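Local coordinates for protein lytic polysaccharide monooxygenase ([Kitasatospora] papulosa, PDB 6NDQ) that probably cleaves crystalline polysaccharide such as cellulose oxidatively, as a copper-dependent lytic polysaccharide monooxygenase, at residues L16-D21 against E28-M33. Numbering follows the deposited sequence.
Sequences LRWGDD and EQEDPM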
loop_
_atom_site.group_PDB
_atom_site.type_symbol
_atom_site.label_atom_id
_atom_site.label_comp_id
_atom_site.label_asym_id
_atom_site.label_seq_id
_atom_site.Cartn_x
_atom_site.Cartn_y
_atom_site.Cartn_z
ATOM N N LEU A 16 11.357 -5.800 -3.758
ATOM C CA LEU A 16 12.659 -5.156 -3.725
ATOM C C LEU A 16 13.587 -5.891 -2.778
ATOM O O LEU A 16 14.762 -6.115 -3.098
ATOM C CB LEU A 16 12.504 -3.691 -3.307
ATOM C CG LEU A 16 13.691 -2.767 -3.554
ATOM C CD1 LEU A 16 14.050 -2.773 -5.037
ATOM C CD2 LEU A 16 13.346 -1.356 -3.082
ATOM N N ARG A 17 13.074 -6.307 -1.620
ATOM C CA ARG A 17 13.970 -6.898 -0.626
ATOM C C ARG A 17 14.299 -8.362 -0.924
ATOM O O ARG A 17 15.369 -8.837 -0.529
ATOM C CB ARG A 17 13.361 -6.764 0.777
ATOM C CG ARG A 17 13.056 -5.301 1.175
ATOM C CD ARG A 17 12.824 -5.144 2.688
ATOM N NE ARG A 17 11.705 -5.942 3.174
ATOM C CZ ARG A 17 10.426 -5.597 3.033
ATOM N NH1 ARG A 17 10.116 -4.460 2.415
ATOM N NH2 ARG A 17 9.470 -6.388 3.496
ATOM N N TRP A 18 13.416 -9.100 -1.619
ATOM C CA TRP A 18 13.591 -10.541 -1.755
ATOM C C TRP A 18 13.609 -11.063 -3.189
ATOM O O TRP A 18 13.805 -12.268 -3.387
ATOM C CB TRP A 18 12.492 -11.274 -0.969
ATOM C CG TRP A 18 12.561 -10.989 0.495
ATOM C CD1 TRP A 18 11.754 -10.156 1.209
ATOM C CD2 TRP A 18 13.521 -11.514 1.423
ATOM N NE1 TRP A 18 12.134 -10.141 2.541
ATOM C CE2 TRP A 18 13.221 -10.965 2.688
ATOM C CE3 TRP A 18 14.597 -12.402 1.306
ATOM C CZ2 TRP A 18 13.962 -11.276 3.832
ATOM C CZ3 TRP A 18 15.332 -12.711 2.447
ATOM C CH2 TRP A 18 15.003 -12.160 3.689
ATOM N N GLY A 19 13.420 -10.208 -4.187
ATOM C CA GLY A 19 13.248 -10.700 -5.545
ATOM C C GLY A 19 14.435 -11.492 -6.058
ATOM O O GLY A 19 14.276 -12.386 -6.893
ATOM N N ASP A 20 15.633 -11.191 -5.560
ATOM C CA ASP A 20 16.828 -11.908 -5.993
ATOM C C ASP A 20 16.999 -13.250 -5.298
ATOM O O ASP A 20 17.763 -14.090 -5.783
ATOM C CB ASP A 20 18.062 -11.048 -5.746
ATOM C CG ASP A 20 18.343 -10.860 -4.280
ATOM O OD1 ASP A 20 17.378 -10.660 -3.506
ATOM O OD2 ASP A 20 19.528 -10.926 -3.897
ATOM N N ASP A 21 16.311 -13.476 -4.182
ATOM C CA ASP A 21 16.472 -14.692 -3.397
ATOM C C ASP A 21 15.121 -15.099 -2.828
ATOM O O ASP A 21 14.972 -15.355 -1.633
ATOM C CB ASP A 21 17.512 -14.495 -2.293
ATOM C CG ASP A 21 17.977 -15.805 -1.702
ATOM O OD1 ASP A 21 17.564 -16.866 -2.218
ATOM O OD2 ASP A 21 18.756 -15.784 -0.728
ATOM N N GLU A 28 11.217 -17.162 6.208
ATOM C CA GLU A 28 10.169 -17.518 7.158
ATOM C C GLU A 28 10.434 -16.900 8.523
ATOM O O GLU A 28 9.511 -16.448 9.210
ATOM C CB GLU A 28 10.058 -19.036 7.284
ATOM C CG GLU A 28 8.898 -19.455 8.168
ATOM C CD GLU A 28 8.610 -20.938 8.136
ATOM O OE1 GLU A 28 9.356 -21.698 7.482
ATOM O OE2 GLU A 28 7.652 -21.345 8.816
ATOM N N GLN A 29 11.687 -16.869 8.933
ATOM C CA GLN A 29 11.994 -16.215 10.194
ATOM C C GLN A 29 12.212 -14.716 10.020
ATOM O O GLN A 29 11.638 -13.915 10.769
ATOM C CB GLN A 29 13.226 -16.880 10.827
ATOM C CG GLN A 29 12.936 -18.279 11.402
ATOM C CD GLN A 29 12.778 -19.358 10.328
ATOM O OE1 GLN A 29 11.822 -20.160 10.354
ATOM N NE2 GLN A 29 13.713 -19.385 9.381
ATOM N N GLU A 30 13.016 -14.319 9.031
ATOM C CA GLU A 30 13.446 -12.932 8.893
ATOM C C GLU A 30 12.343 -11.987 8.414
ATOM O O GLU A 30 12.390 -10.793 8.725
ATOM C CB GLU A 30 14.640 -12.863 7.940
ATOM C CG GLU A 30 15.788 -13.766 8.352
ATOM C CD GLU A 30 16.921 -13.779 7.348
ATOM O OE1 GLU A 30 16.880 -13.000 6.366
ATOM O OE2 GLU A 30 17.860 -14.574 7.541
ATOM N N ASP A 31 11.380 -12.465 7.628
ATOM C CA ASP A 31 10.300 -11.612 7.104
ATOM C C ASP A 31 9.063 -12.478 6.885
ATOM O O ASP A 31 8.678 -12.762 5.739
ATOM C CB ASP A 31 10.741 -10.912 5.809
ATOM C CG ASP A 31 9.788 -9.766 5.375
ATOM O OD1 ASP A 31 8.671 -9.681 5.904
ATOM O OD2 ASP A 31 10.130 -8.959 4.459
ATOM N N PRO A 32 8.392 -12.907 7.976
ATOM C CA PRO A 32 7.269 -13.859 7.817
ATOM C C PRO A 32 6.192 -13.397 6.866
ATOM O O PRO A 32 5.614 -14.245 6.171
ATOM C CB PRO A 32 6.700 -14.007 9.237
ATOM C CG PRO A 32 7.850 -13.656 10.142
ATOM C CD PRO A 32 8.660 -12.611 9.407
ATOM N N MET A 33 5.866 -12.097 6.845
ATOM C CA MET A 33 4.749 -11.665 6.007
ATOM C C MET A 33 5.131 -11.718 4.536
ATOM O O MET A 33 4.325 -12.135 3.701
ATOM C CB MET A 33 4.264 -10.267 6.413
ATOM C CG MET A 33 3.830 -10.173 7.887
ATOM S SD MET A 33 2.948 -11.610 8.499
ATOM C CE MET A 33 1.502 -11.443 7.436
HETATM O O HOH W 1 13.147 -7.771 5.073
#
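Arg-17 and Trp-18 both start with CG opposite the carbonyl carbon (chi1 -63° in Trp-18), while Asp-31 swings CG anti to its backbone N (chi1 -167°), and Arg-17 and Trp-18 meet one oxygen, OD2, of Asp-31. The contact lies in the helical region between the first and second strands of the immunoglobulin-like beta-sandwich of lytic polysaccharide monooxygenases, where the end of helix 10-18 faces the junction of helices 27-30 and 32-40. Asp-31 is the N-cap of helix 32-40: its OD1 makes a weak hydrogen bond to the backbone N of Cys-34, and its other oxygen reaches across. Arg-17, bent at chi3, brings NH2 to 2.8 Å from OD2 of Asp-31 in a salt bridge whose hydrogen bond is nearly straight as modelled; OD2 sits too close to another atom of the model, however, so the lengths and angles of all three of its bonds, water included, are doubtful. Guanidinium and carboxylate are almost coplanar, but Arg-17 uses only OD2; OD1 is turned to the helix cap. Trp-18 delivers its indole N-H to the same atom, NE1 lying 3.0 Å from OD2 of Asp-31, near the ring plane, with the carboxylate turned 55° against the indole. One cationic guanidinium and one neutral indole N-H would probably stabilise the charge of the buried Asp-31 carboxylate. The indole extends past the capping residue, its CZ2 3.8 Å from CB of Asp-31, and the ring also touches Cys-34, which is disulfide-bonded to Cys-14 of helix 10-18; the cystine thus ties the same two helices covalently. Farther along the ring edge, the extended chain of Glu-30 places OE1 in the indole plane, a C-H to oxygen contact 3.4 Å from CH2 of Trp-18. A water accepts from Arg-17 NE at 3.0 Å and donates to Asp-31 OD2.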